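Local coordinates for plasmin and fibronectin-binding protein A (Streptococcus pneumoniae, PDB 4MR0) that acts as a fibronectin-dependent adhesin and invasin of the bacterial surface, binding human fibronectin, plasmin, plasminogen and serum albumin, at residues V278-S283 with Q332-G337; I214-G219 with K257-K262. All coordinates share one frame; numbering follows the deposited sequence.

Interaction 1: V278-S283 with Q332-G337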
# COMPACT_ATOMS: atom_id res chain seq x y z
N VAL A 278 8.38 -11.75 2.43
CA VAL A 278 7.74 -11.10 3.56
C VAL A 278 6.24 -11.28 3.45
O VAL A 278 5.65 -11.04 2.39
CB VAL A 278 8.04 -9.60 3.62
CG1 VAL A 278 7.43 -9.00 4.89
CG2 VAL A 278 9.54 -9.37 3.59
N LEU A 279 5.63 -11.70 4.54
CA LEU A 279 4.19 -11.91 4.58
C LEU A 279 3.56 -11.10 5.71
O LEU A 279 4.06 -11.10 6.83
CB LEU A 279 3.88 -13.40 4.82
CG LEU A 279 2.42 -13.80 5.04
CD1 LEU A 279 1.63 -13.59 3.74
CD2 LEU A 279 2.33 -15.27 5.47
N VAL A 280 2.50 -10.38 5.38
CA VAL A 280 1.73 -9.63 6.37
C VAL A 280 0.38 -10.33 6.19
O VAL A 280 -0.18 -10.33 5.10
CB VAL A 280 1.62 -8.14 5.99
CG1 VAL A 280 0.68 -7.43 6.96
CG2 VAL A 280 3.03 -7.50 6.05
N ASP A 281 -0.12 -10.95 7.26
CA ASP A 281 -1.36 -11.71 7.16
C ASP A 281 -2.34 -11.50 8.32
O ASP A 281 -1.93 -11.32 9.46
CB ASP A 281 -0.99 -13.20 7.02
CG ASP A 281 -2.20 -14.11 6.80
OD1 ASP A 281 -3.23 -13.66 6.24
OD2 ASP A 281 -2.11 -15.30 7.16
N ASN A 282 -3.63 -11.51 7.98
CA ASN A 282 -4.71 -11.41 8.97
C ASN A 282 -4.55 -10.30 10.01
O ASN A 282 -4.84 -10.50 11.20
CB ASN A 282 -4.86 -12.78 9.65
CG ASN A 282 -6.14 -12.91 10.45
OD1 ASN A 282 -7.20 -12.43 10.02
ND2 ASN A 282 -6.07 -13.56 11.60
N SER A 283 -4.13 -9.13 9.56
CA SER A 283 -3.91 -8.00 10.44
C SER A 283 -4.89 -6.88 10.16
O SER A 283 -5.60 -6.90 9.15
CB SER A 283 -2.48 -7.49 10.29
OG SER A 283 -1.55 -8.47 10.71
N GLN A 332 -2.06 -10.07 2.76
CA GLN A 332 -3.32 -10.77 2.54
C GLN A 332 -4.23 -10.87 3.75
O GLN A 332 -3.78 -10.77 4.88
CB GLN A 332 -3.03 -12.20 2.06
CG GLN A 332 -2.19 -13.00 3.04
CD GLN A 332 -2.02 -14.45 2.64
OE1 GLN A 332 -1.86 -14.76 1.46
NE2 GLN A 332 -2.05 -15.34 3.62
N ASN A 333 -5.52 -11.06 3.47
CA ASN A 333 -6.54 -11.23 4.51
C ASN A 333 -6.51 -10.18 5.61
O ASN A 333 -6.85 -10.47 6.76
CB ASN A 333 -6.40 -12.62 5.13
CG ASN A 333 -6.24 -13.71 4.09
OD1 ASN A 333 -6.93 -13.72 3.07
ND2 ASN A 333 -5.31 -14.64 4.34
N SER A 334 -6.12 -8.96 5.25
CA SER A 334 -6.04 -7.91 6.25
C SER A 334 -7.04 -6.79 6.02
O SER A 334 -7.54 -6.60 4.92
CB SER A 334 -4.61 -7.35 6.29
OG SER A 334 -3.70 -8.37 6.67
N TYR A 335 -7.32 -6.06 7.09
CA TYR A 335 -8.28 -4.97 7.04
C TYR A 335 -7.61 -3.61 7.22
O TYR A 335 -6.71 -3.44 8.05
CB TYR A 335 -9.35 -5.20 8.12
CG TYR A 335 -10.32 -4.06 8.29
CD1 TYR A 335 -9.96 -2.92 9.03
CD2 TYR A 335 -11.59 -4.10 7.72
CE1 TYR A 335 -10.84 -1.86 9.19
CE2 TYR A 335 -12.48 -3.04 7.87
CZ TYR A 335 -12.10 -1.93 8.60
OH TYR A 335 -12.96 -0.87 8.74
N PHE A 336 -8.05 -2.64 6.43
CA PHE A 336 -7.51 -1.29 6.48
C PHE A 336 -8.64 -0.28 6.63
O PHE A 336 -9.56 -0.24 5.81
CB PHE A 336 -6.70 -1.00 5.21
CG PHE A 336 -5.59 -1.97 4.97
CD1 PHE A 336 -5.86 -3.27 4.53
CD2 PHE A 336 -4.26 -1.60 5.19
CE1 PHE A 336 -4.83 -4.18 4.32
CE2 PHE A 336 -3.22 -2.51 4.98
CZ PHE A 336 -3.51 -3.80 4.54
N GLY A 337 -8.56 0.53 7.68
CA GLY A 337 -9.59 1.53 7.92
C GLY A 337 -9.17 2.60 8.92
O GLY A 337 -8.01 3.00 8.97
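The carboxylate of Asp281 meets two side-chain amides at once, those of Gln332 and Asn333, and lies flat against neither: its plane is turned 76° from the first amide and 58° from the second. Two stacked turns of neighbouring coils in a right-handed parallel beta-helix, the fold of the pectate lyase-like clan, meet here, just past the strands that lead into them; the segment 332-337 belongs to a PbH1 repeat. Both amides converge on the same oxygen. Asn333 ND2 reaches Asp281 OD1 on the syn side at 3.0 Å, somewhat out of the carboxylate plane, while Gln332 NE2 makes a weak bond of 3.3 Å to that oxygen. Leu279 CD1 packs against CG and CD of Gln332. Asp281 and Gln332 form the parallel bridge with their side chains on one face of the sheet; around it Gln332 N donates to Val280 O, and Asn282 N to Gln332 O at 3.2 Å. Gln332 puts CG between its backbone N and carbonyl carbon (chi1 59°) and then runs extended, which sends the amide outward beside the Asp281 carboxylate.

Beyond the bridge both chains turn through residues with positive phi, Asn282 and Asn333, and at Ser334 a side chain takes over the pairing. Ser334 OG lies beside its own backbone N, where it serves both chains: it donates to Gln332 O from well above the carbonyl plane and accepts from Ser283 N at 3.0 Å. The equivalent hydroxyl of Ser283 donates to Asp281 O and accepts from Val259 N of the preceding coil. The next coil contributes Asp372, hydrogen-bonded to Tyr335 OH. Backbone pairing resumes where Tyr335 N donates to Ser283 O, 2.8 Å away.

Interaction 2: I214-G219 with K257-K262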
# COMPACT_ATOMS: atom_id res chain seq x y z
N ILE A 214 12.32 -14.35 10.83
CA ILE A 214 11.77 -13.56 11.92
C ILE A 214 10.25 -13.59 11.82
O ILE A 214 9.70 -13.41 10.74
CB ILE A 214 12.24 -12.08 11.82
CG1 ILE A 214 13.76 -12.01 11.91
CG2 ILE A 214 11.61 -11.25 12.94
CD1 ILE A 214 14.34 -10.65 11.56
N SER A 215 9.57 -13.82 12.94
CA SER A 215 8.12 -13.83 12.92
C SER A 215 7.59 -13.03 14.10
O SER A 215 8.22 -12.95 15.16
CB SER A 215 7.57 -15.27 12.96
OG SER A 215 7.92 -15.95 14.15
N TYR A 216 6.44 -12.40 13.89
CA TYR A 216 5.78 -11.58 14.89
C TYR A 216 4.28 -11.86 14.77
O TYR A 216 3.70 -11.68 13.70
CB TYR A 216 6.07 -10.10 14.62
CG TYR A 216 5.59 -9.15 15.68
CD1 TYR A 216 4.24 -8.82 15.80
CD2 TYR A 216 6.49 -8.56 16.58
CE1 TYR A 216 3.79 -7.93 16.77
CE2 TYR A 216 6.05 -7.67 17.56
CZ TYR A 216 4.70 -7.36 17.65
OH TYR A 216 4.26 -6.49 18.62
N SER A 217 3.64 -12.29 15.86
CA SER A 217 2.22 -12.61 15.79
C SER A 217 1.43 -12.21 17.03
O SER A 217 1.90 -12.36 18.15
CB SER A 217 2.04 -14.13 15.60
OG SER A 217 3.05 -14.67 14.76
N GLY A 218 0.22 -11.71 16.80
CA GLY A 218 -0.66 -11.34 17.90
C GLY A 218 -0.55 -9.97 18.52
O GLY A 218 0.40 -9.21 18.27
N GLY A 219 -1.55 -9.65 19.33
CA GLY A 219 -1.58 -8.38 20.03
C GLY A 219 -1.88 -7.13 19.22
O GLY A 219 -2.39 -7.17 18.09
N LYS A 257 1.71 -11.46 11.48
CA LYS A 257 0.33 -11.87 11.37
C LYS A 257 -0.51 -11.64 12.61
O LYS A 257 -0.02 -11.65 13.73
CB LYS A 257 0.26 -13.33 10.96
CG LYS A 257 1.06 -14.27 11.83
CD LYS A 257 1.23 -15.62 11.14
CE LYS A 257 -0.11 -16.25 10.79
NZ LYS A 257 0.04 -17.52 10.02
N ASN A 258 -1.80 -11.45 12.37
CA ASN A 258 -2.79 -11.21 13.41
C ASN A 258 -2.37 -10.11 14.37
O ASN A 258 -2.36 -10.28 15.59
CB ASN A 258 -3.07 -12.51 14.18
CG ASN A 258 -4.29 -12.39 15.08
OD1 ASN A 258 -5.24 -11.68 14.76
ND2 ASN A 258 -4.27 -13.11 16.19
N VAL A 259 -2.01 -8.96 13.80
CA VAL A 259 -1.61 -7.82 14.60
C VAL A 259 -2.54 -6.64 14.30
O VAL A 259 -2.92 -6.42 13.16
CB VAL A 259 -0.17 -7.36 14.28
CG1 VAL A 259 0.18 -6.16 15.16
CG2 VAL A 259 0.81 -8.51 14.48
N THR A 260 -2.91 -5.90 15.34
CA THR A 260 -3.76 -4.74 15.17
C THR A 260 -2.86 -3.51 15.28
O THR A 260 -2.29 -3.26 16.34
CB THR A 260 -4.86 -4.68 16.26
OG1 THR A 260 -5.71 -5.82 16.13
CG2 THR A 260 -5.70 -3.41 16.12
N PHE A 261 -2.71 -2.77 14.19
CA PHE A 261 -1.88 -1.56 14.17
C PHE A 261 -2.75 -0.33 14.33
O PHE A 261 -3.66 -0.11 13.53
CB PHE A 261 -1.12 -1.45 12.85
CG PHE A 261 -0.23 -2.62 12.57
CD1 PHE A 261 -0.74 -3.79 12.03
CD2 PHE A 261 1.14 -2.53 12.80
CE1 PHE A 261 0.09 -4.86 11.72
CE2 PHE A 261 1.99 -3.58 12.51
CZ PHE A 261 1.46 -4.76 11.96
N LYS A 262 -2.47 0.48 15.34
CA LYS A 262 -3.28 1.66 15.58
C LYS A 262 -2.60 3.02 15.56
O LYS A 262 -1.48 3.19 16.04
CB LYS A 262 -3.97 1.56 16.95
CG LYS A 262 -4.89 0.37 17.15
CD LYS A 262 -5.53 0.46 18.53
CE LYS A 262 -6.47 -0.70 18.80
NZ LYS A 262 -7.14 -0.55 20.12
O HOH W 1 -4.15 -9.10 17.12
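At the bend between two faces of a beta-helix coil, Tyr216 and Val259 meet on the inner side of the turn. The valine methyl CG2 lies in the plane of the tyrosine ring, at its edge, 3.7 Å from CD1, and the two side chains cross at about a right angle. Tyr216 swings its ring inward with CG anti to the backbone N (chi1 -173°), and there Phe194 and Phe246 meet it edge-to-face. Val259 CG1 takes a different partner, sitting over one face of the Phe261 ring, offset toward its rim.

The two segments belong to adjacent coils of the parallel beta-helix, and 257-262 lies in the first PbH1 repeat. Ser217 and Lys257 form the bridge, their side chains on the same face, with Ser217 OG 3.6 Å from Lys257 CG. Lys257 N donates to Tyr216 O, and Gly218 N to Lys257 O at 3.1 Å. Gly218 has backbone angles (phi 86°, psi 168°) at which a beta carbon would collide with the carbonyl oxygen before it, so glycine suits the place. A water bridges the two chains, donating to Gly219 O at 2.8 Å and to Asn258 O at 2.6 Å. The same glycine oxygen accepts from Thr260 N, in the carbonyl plane. Arg284 of the following coil binds both Asn258 OD1 and Thr260 OG1.

Both segments of interaction 2 precede those of interaction 1 in the chain, and the centres of the two contacts are about 9 Å apart on the same stack of coils. The strands 260-265 and 278-289 are neighbours, so the turn at 257-262 rests directly on that at 278-283; four successive turns, 214-219, 257-262, 278-283 and 332-337, thus follow one another along the helix axis. The two contacts touch through probable hydrogen bonds, Asn258 N to Asp281 O at 2.9 Å and Val259 N to Ser283 OG at 3.2 Å. Inside the stack, Phe261, Phe285 and Phe336 continue as successive stacked rings. The two contacts together belong to the elongated beta-helical part of this surface adhesin.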